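Local atomic coordinates of cupin 2 conserved barrel domain protein (Leptotrichia buccalis, PDB entry 3RNS), a protein that is of unknown function but belongs to the cupin superfamily, built on a conserved beta-barrel domain. Residues Gly68-Glu73 with His91-Glu96. Numbering follows the deposited sequence.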
ATOM      1  N   GLY A  68     -11.889   7.775   8.745  1.00 40.30           N
ATOM      2  CA  GLY A  68     -12.984   8.201   7.909  1.00 41.97           C
ATOM      3  C   GLY A  68     -14.098   7.198   7.765  1.00 44.13           C
ATOM      4  O   GLY A  68     -14.124   6.188   8.459  1.00 42.88           O
ATOM      5  N   GLU A  69     -15.020   7.504   6.855  1.00 46.59           N
ATOM      6  CA  GLU A  69     -16.215   6.707   6.619  1.00 50.36           C
ATOM      7  C   GLU A  69     -16.391   6.497   5.109  1.00 51.73           C
ATOM      8  O   GLU A  69     -16.210   7.438   4.324  1.00 50.40           O
ATOM      9  CB  GLU A  69     -17.426   7.409   7.225  1.00 52.33           C
ATOM     10  CG  GLU A  69     -17.217   7.737   8.709  1.00 56.52           C
ATOM     11  CD  GLU A  69     -18.493   8.191   9.452  1.00 62.76           C
ATOM     12  OE1 GLU A  69     -19.223   9.079   8.958  1.00 66.21           O
ATOM     13  OE2 GLU A  69     -18.752   7.660  10.562  1.00 66.47           O
ATOM     14  N   ILE A  70     -16.704   5.265   4.713  1.00 53.82           N
ATOM     15  CA  ILE A  70     -16.929   4.946   3.318  1.00 55.99           C
ATOM     16  C   ILE A  70     -18.377   4.560   3.205  1.00 59.53           C
ATOM     17  O   ILE A  70     -18.854   3.775   4.007  1.00 61.24           O
ATOM     18  CB  ILE A  70     -16.074   3.767   2.821  1.00 55.91           C
ATOM     19  CG1 ILE A  70     -14.693   3.718   3.506  1.00 56.40           C
ATOM     20  CG2 ILE A  70     -15.883   3.858   1.304  1.00 55.47           C
ATOM     21  CD1 ILE A  70     -13.634   4.609   2.878  1.00 55.91           C
ATOM     22  N   PHE A  71     -19.092   5.133   2.252  1.00 61.41           N
ATOM     23  CA  PHE A  71     -20.470   4.759   2.036  1.00 65.19           C
ATOM     24  C   PHE A  71     -20.506   4.134   0.679  1.00 66.98           C
ATOM     25  O   PHE A  71     -20.270   4.815  -0.306  1.00 66.92           O
ATOM     26  CB  PHE A  71     -21.388   5.964   2.082  1.00 65.94           C
ATOM     27  CG  PHE A  71     -21.265   6.775   3.344  1.00 66.84           C
ATOM     28  CD1 PHE A  71     -22.143   6.583   4.405  1.00 69.67           C
ATOM     29  CD2 PHE A  71     -20.268   7.751   3.462  1.00 66.83           C
ATOM     30  CE1 PHE A  71     -22.030   7.352   5.565  1.00 70.09           C
ATOM     31  CE2 PHE A  71     -20.137   8.513   4.610  1.00 66.23           C
ATOM     32  CZ  PHE A  71     -21.018   8.317   5.669  1.00 68.40           C
ATOM     33  N   ILE A  72     -20.742   2.826   0.638  1.00 69.64           N
ATOM     34  CA  ILE A  72     -20.795   2.072  -0.612  1.00 71.44           C
ATOM     35  C   ILE A  72     -22.250   1.770  -0.852  1.00 75.13           C
ATOM     36  O   ILE A  72     -22.905   1.181   0.021  1.00 76.48           O
ATOM     37  CB  ILE A  72     -20.018   0.724  -0.536  1.00 70.94           C
ATOM     38  CG1 ILE A  72     -18.767   0.853   0.339  1.00 68.80           C
ATOM     39  CG2 ILE A  72     -19.665   0.235  -1.936  1.00 70.63           C
ATOM     40  CD1 ILE A  72     -17.731  -0.246   0.136  1.00 67.27           C
ATOM     41  N   GLU A  73     -22.754   2.169  -2.025  1.00 77.51           N
ATOM     42  CA  GLU A  73     -24.172   2.063  -2.341  1.00 80.82           C
ATOM     43  C   GLU A  73     -24.967   2.115  -1.027  1.00 82.30           C
ATOM     44  O   GLU A  73     -25.715   1.180  -0.699  1.00 84.24           O
ATOM     45  CB  GLU A  73     -24.507   0.752  -3.108  1.00 82.97           C
ATOM     46  CG  GLU A  73     -23.793   0.511  -4.471  1.00 83.12           C
ATOM     47  CD  GLU A  73     -24.369   1.294  -5.656  1.00 84.92           C
ATOM     48  OE1 GLU A  73     -25.601   1.215  -5.908  1.00 88.06           O
ATOM     49  OE2 GLU A  73     -23.577   1.951  -6.368  1.00 82.36           O
ATOM     50  N   HIS A  91     -19.658  -0.224  -8.338  1.00 68.60           N
ATOM     51  CA  HIS A  91     -20.222   0.365  -7.119  1.00 68.00           C
ATOM     52  C   HIS A  91     -19.918   1.845  -6.993  1.00 65.91           C
ATOM     53  O   HIS A  91     -18.747   2.268  -7.071  1.00 64.65           O
ATOM     54  CB  HIS A  91     -19.726  -0.378  -5.882  1.00 67.42           C
ATOM     55  CG  HIS A  91     -20.335  -1.737  -5.720  1.00 71.30           C
ATOM     56  ND1 HIS A  91     -19.667  -2.896  -6.058  1.00 74.52           N
ATOM     57  CD2 HIS A  91     -21.556  -2.121  -5.278  1.00 74.83           C
ATOM     58  CE1 HIS A  91     -20.453  -3.935  -5.827  1.00 77.18           C
ATOM     59  NE2 HIS A  91     -21.605  -3.491  -5.354  1.00 77.40           N
ATOM     60  N   ASN A  92     -20.978   2.630  -6.816  1.00 65.72           N
ATOM     61  CA  ASN A  92     -20.842   4.009  -6.396  1.00 63.93           C
ATOM     62  C   ASN A  92     -20.403   3.986  -4.964  1.00 61.35           C
ATOM     63  O   ASN A  92     -20.863   3.136  -4.174  1.00 62.39           O
ATOM     64  CB  ASN A  92     -22.160   4.773  -6.450  1.00 66.31           C
ATOM     65  CG  ASN A  92     -22.594   5.078  -7.856  1.00 69.96           C
ATOM     66  OD1 ASN A  92     -21.850   5.679  -8.629  1.00 73.06           O
ATOM     67  ND2 ASN A  92     -23.806   4.674  -8.200  1.00 74.81           N
ATOM     68  N   TYR A  93     -19.510   4.913  -4.630  1.00 57.52           N
ATOM     69  CA  TYR A  93     -19.114   5.125  -3.249  1.00 54.12           C
ATOM     70  C   TYR A  93     -18.652   6.557  -3.018  1.00 51.68           C
ATOM     71  O   TYR A  93     -18.404   7.316  -3.940  1.00 49.22           O
ATOM     72  CB  TYR A  93     -18.048   4.102  -2.812  1.00 53.02           C
ATOM     73  CG  TYR A  93     -16.701   4.186  -3.522  1.00 50.89           C
ATOM     74  CD1 TYR A  93     -16.480   3.522  -4.725  1.00 50.51           C
ATOM     75  CD2 TYR A  93     -15.646   4.921  -2.983  1.00 48.50           C
ATOM     76  CE1 TYR A  93     -15.263   3.597  -5.372  1.00 49.71           C
ATOM     77  CE2 TYR A  93     -14.414   4.986  -3.612  1.00 47.55           C
ATOM     78  CZ  TYR A  93     -14.229   4.315  -4.806  1.00 48.30           C
ATOM     79  OH  TYR A  93     -13.023   4.393  -5.454  1.00 49.71           O
ATOM     80  N   SER A  94     -18.589   6.918  -1.752  1.00 50.42           N
ATOM     81  CA  SER A  94     -17.971   8.147  -1.346  1.00 49.21           C
ATOM     82  C   SER A  94     -17.069   7.801  -0.176  1.00 47.35           C
ATOM     83  O   SER A  94     -17.316   6.800   0.522  1.00 48.07           O
ATOM     84  CB  SER A  94     -19.030   9.193  -0.956  1.00 50.42           C
ATOM     85  OG  SER A  94     -19.869   8.700   0.082  1.00 53.97           O
ATOM     86  N   ILE A  95     -16.035   8.621   0.021  1.00 45.72           N
ATOM     87  CA  ILE A  95     -15.130   8.537   1.195  1.00 45.12           C
ATOM     88  C   ILE A  95     -15.060   9.895   1.906  1.00 44.07           C
ATOM     89  O   ILE A  95     -14.677  10.902   1.276  1.00 44.81           O
ATOM     90  CB  ILE A  95     -13.716   8.149   0.803  1.00 44.62           C
ATOM     91  CG1 ILE A  95     -13.724   6.841  -0.018  1.00 48.16           C
ATOM     92  CG2 ILE A  95     -12.824   7.976   2.036  1.00 43.21           C
ATOM     93  CD1 ILE A  95     -12.309   6.330  -0.392  1.00 47.84           C
ATOM     94  N   GLU A  96     -15.448   9.917   3.184  1.00 42.10           N
ATOM     95  CA  GLU A  96     -15.460  11.128   3.995  1.00 41.93           C
ATOM     96  C   GLU A  96     -14.366  11.066   5.044  1.00 39.52           C
ATOM     97  O   GLU A  96     -14.185  10.073   5.744  1.00 38.52           O
ATOM     98  CB  GLU A  96     -16.818  11.333   4.681  1.00 43.40           C
ATOM     99  CG  GLU A  96     -17.980  11.498   3.731  1.00 48.31           C
ATOM    100  CD  GLU A  96     -19.333  11.883   4.431  1.00 54.31           C
ATOM    101  OE1 GLU A  96     -20.340  12.111   3.720  1.00 56.68           O
ATOM    102  OE2 GLU A  96     -19.381  11.955   5.677  1.00 57.41           O
TER
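With CG trans to the carbonyl carbon (chi1 -55°), the Phe71 ring leans over the neighbouring strand, where CE2 meets Glu96 CD at 3.5 Å and CD2 meets Ser94 OG, also at 3.5 Å. Glu96 runs out extended beyond CG, and its carboxylate plane stands 58° from the ring; its OE2 is salt-bridged to Arg98. With alanine in place of Phe71, the Glu96 carboxylate and its CG, and Ser94 OG, would probably lose the ring they rest against. In Glu73, chi1 sets CG at the edge of the His91 ring, 3.5 Å from His91 CD2, and the bend at chi2 (-78°) turns the carboxylate to Asn92. Glu73 OE2 accepts the backbone N-H of Asn92 through its anti lone pair, Asn92 N lying at 2.7 Å, and Asn92 ND2 adds a weak bond to the same oxygen. On the other face Ile70 and Ile95 lie side by side, Ile70 CD1 3.6 Å from Ile95 CG2, and Leu85 and Ile87 of strand 83-87 pack on Ile70. Glu69 with Glu96 and Phe71 with Ser94 are hydrogen-bonded antiparallel pairs; past them, Glu73 N bonds to Asn92 O at 3.0 Å. Strands 67-72 and 93-97 are the central pair of a four-stranded antiparallel sheet, between 49-52 and 76-80, its isoleucine face turned inward against the facing sheet, as in the beta-barrel of the cupin fold.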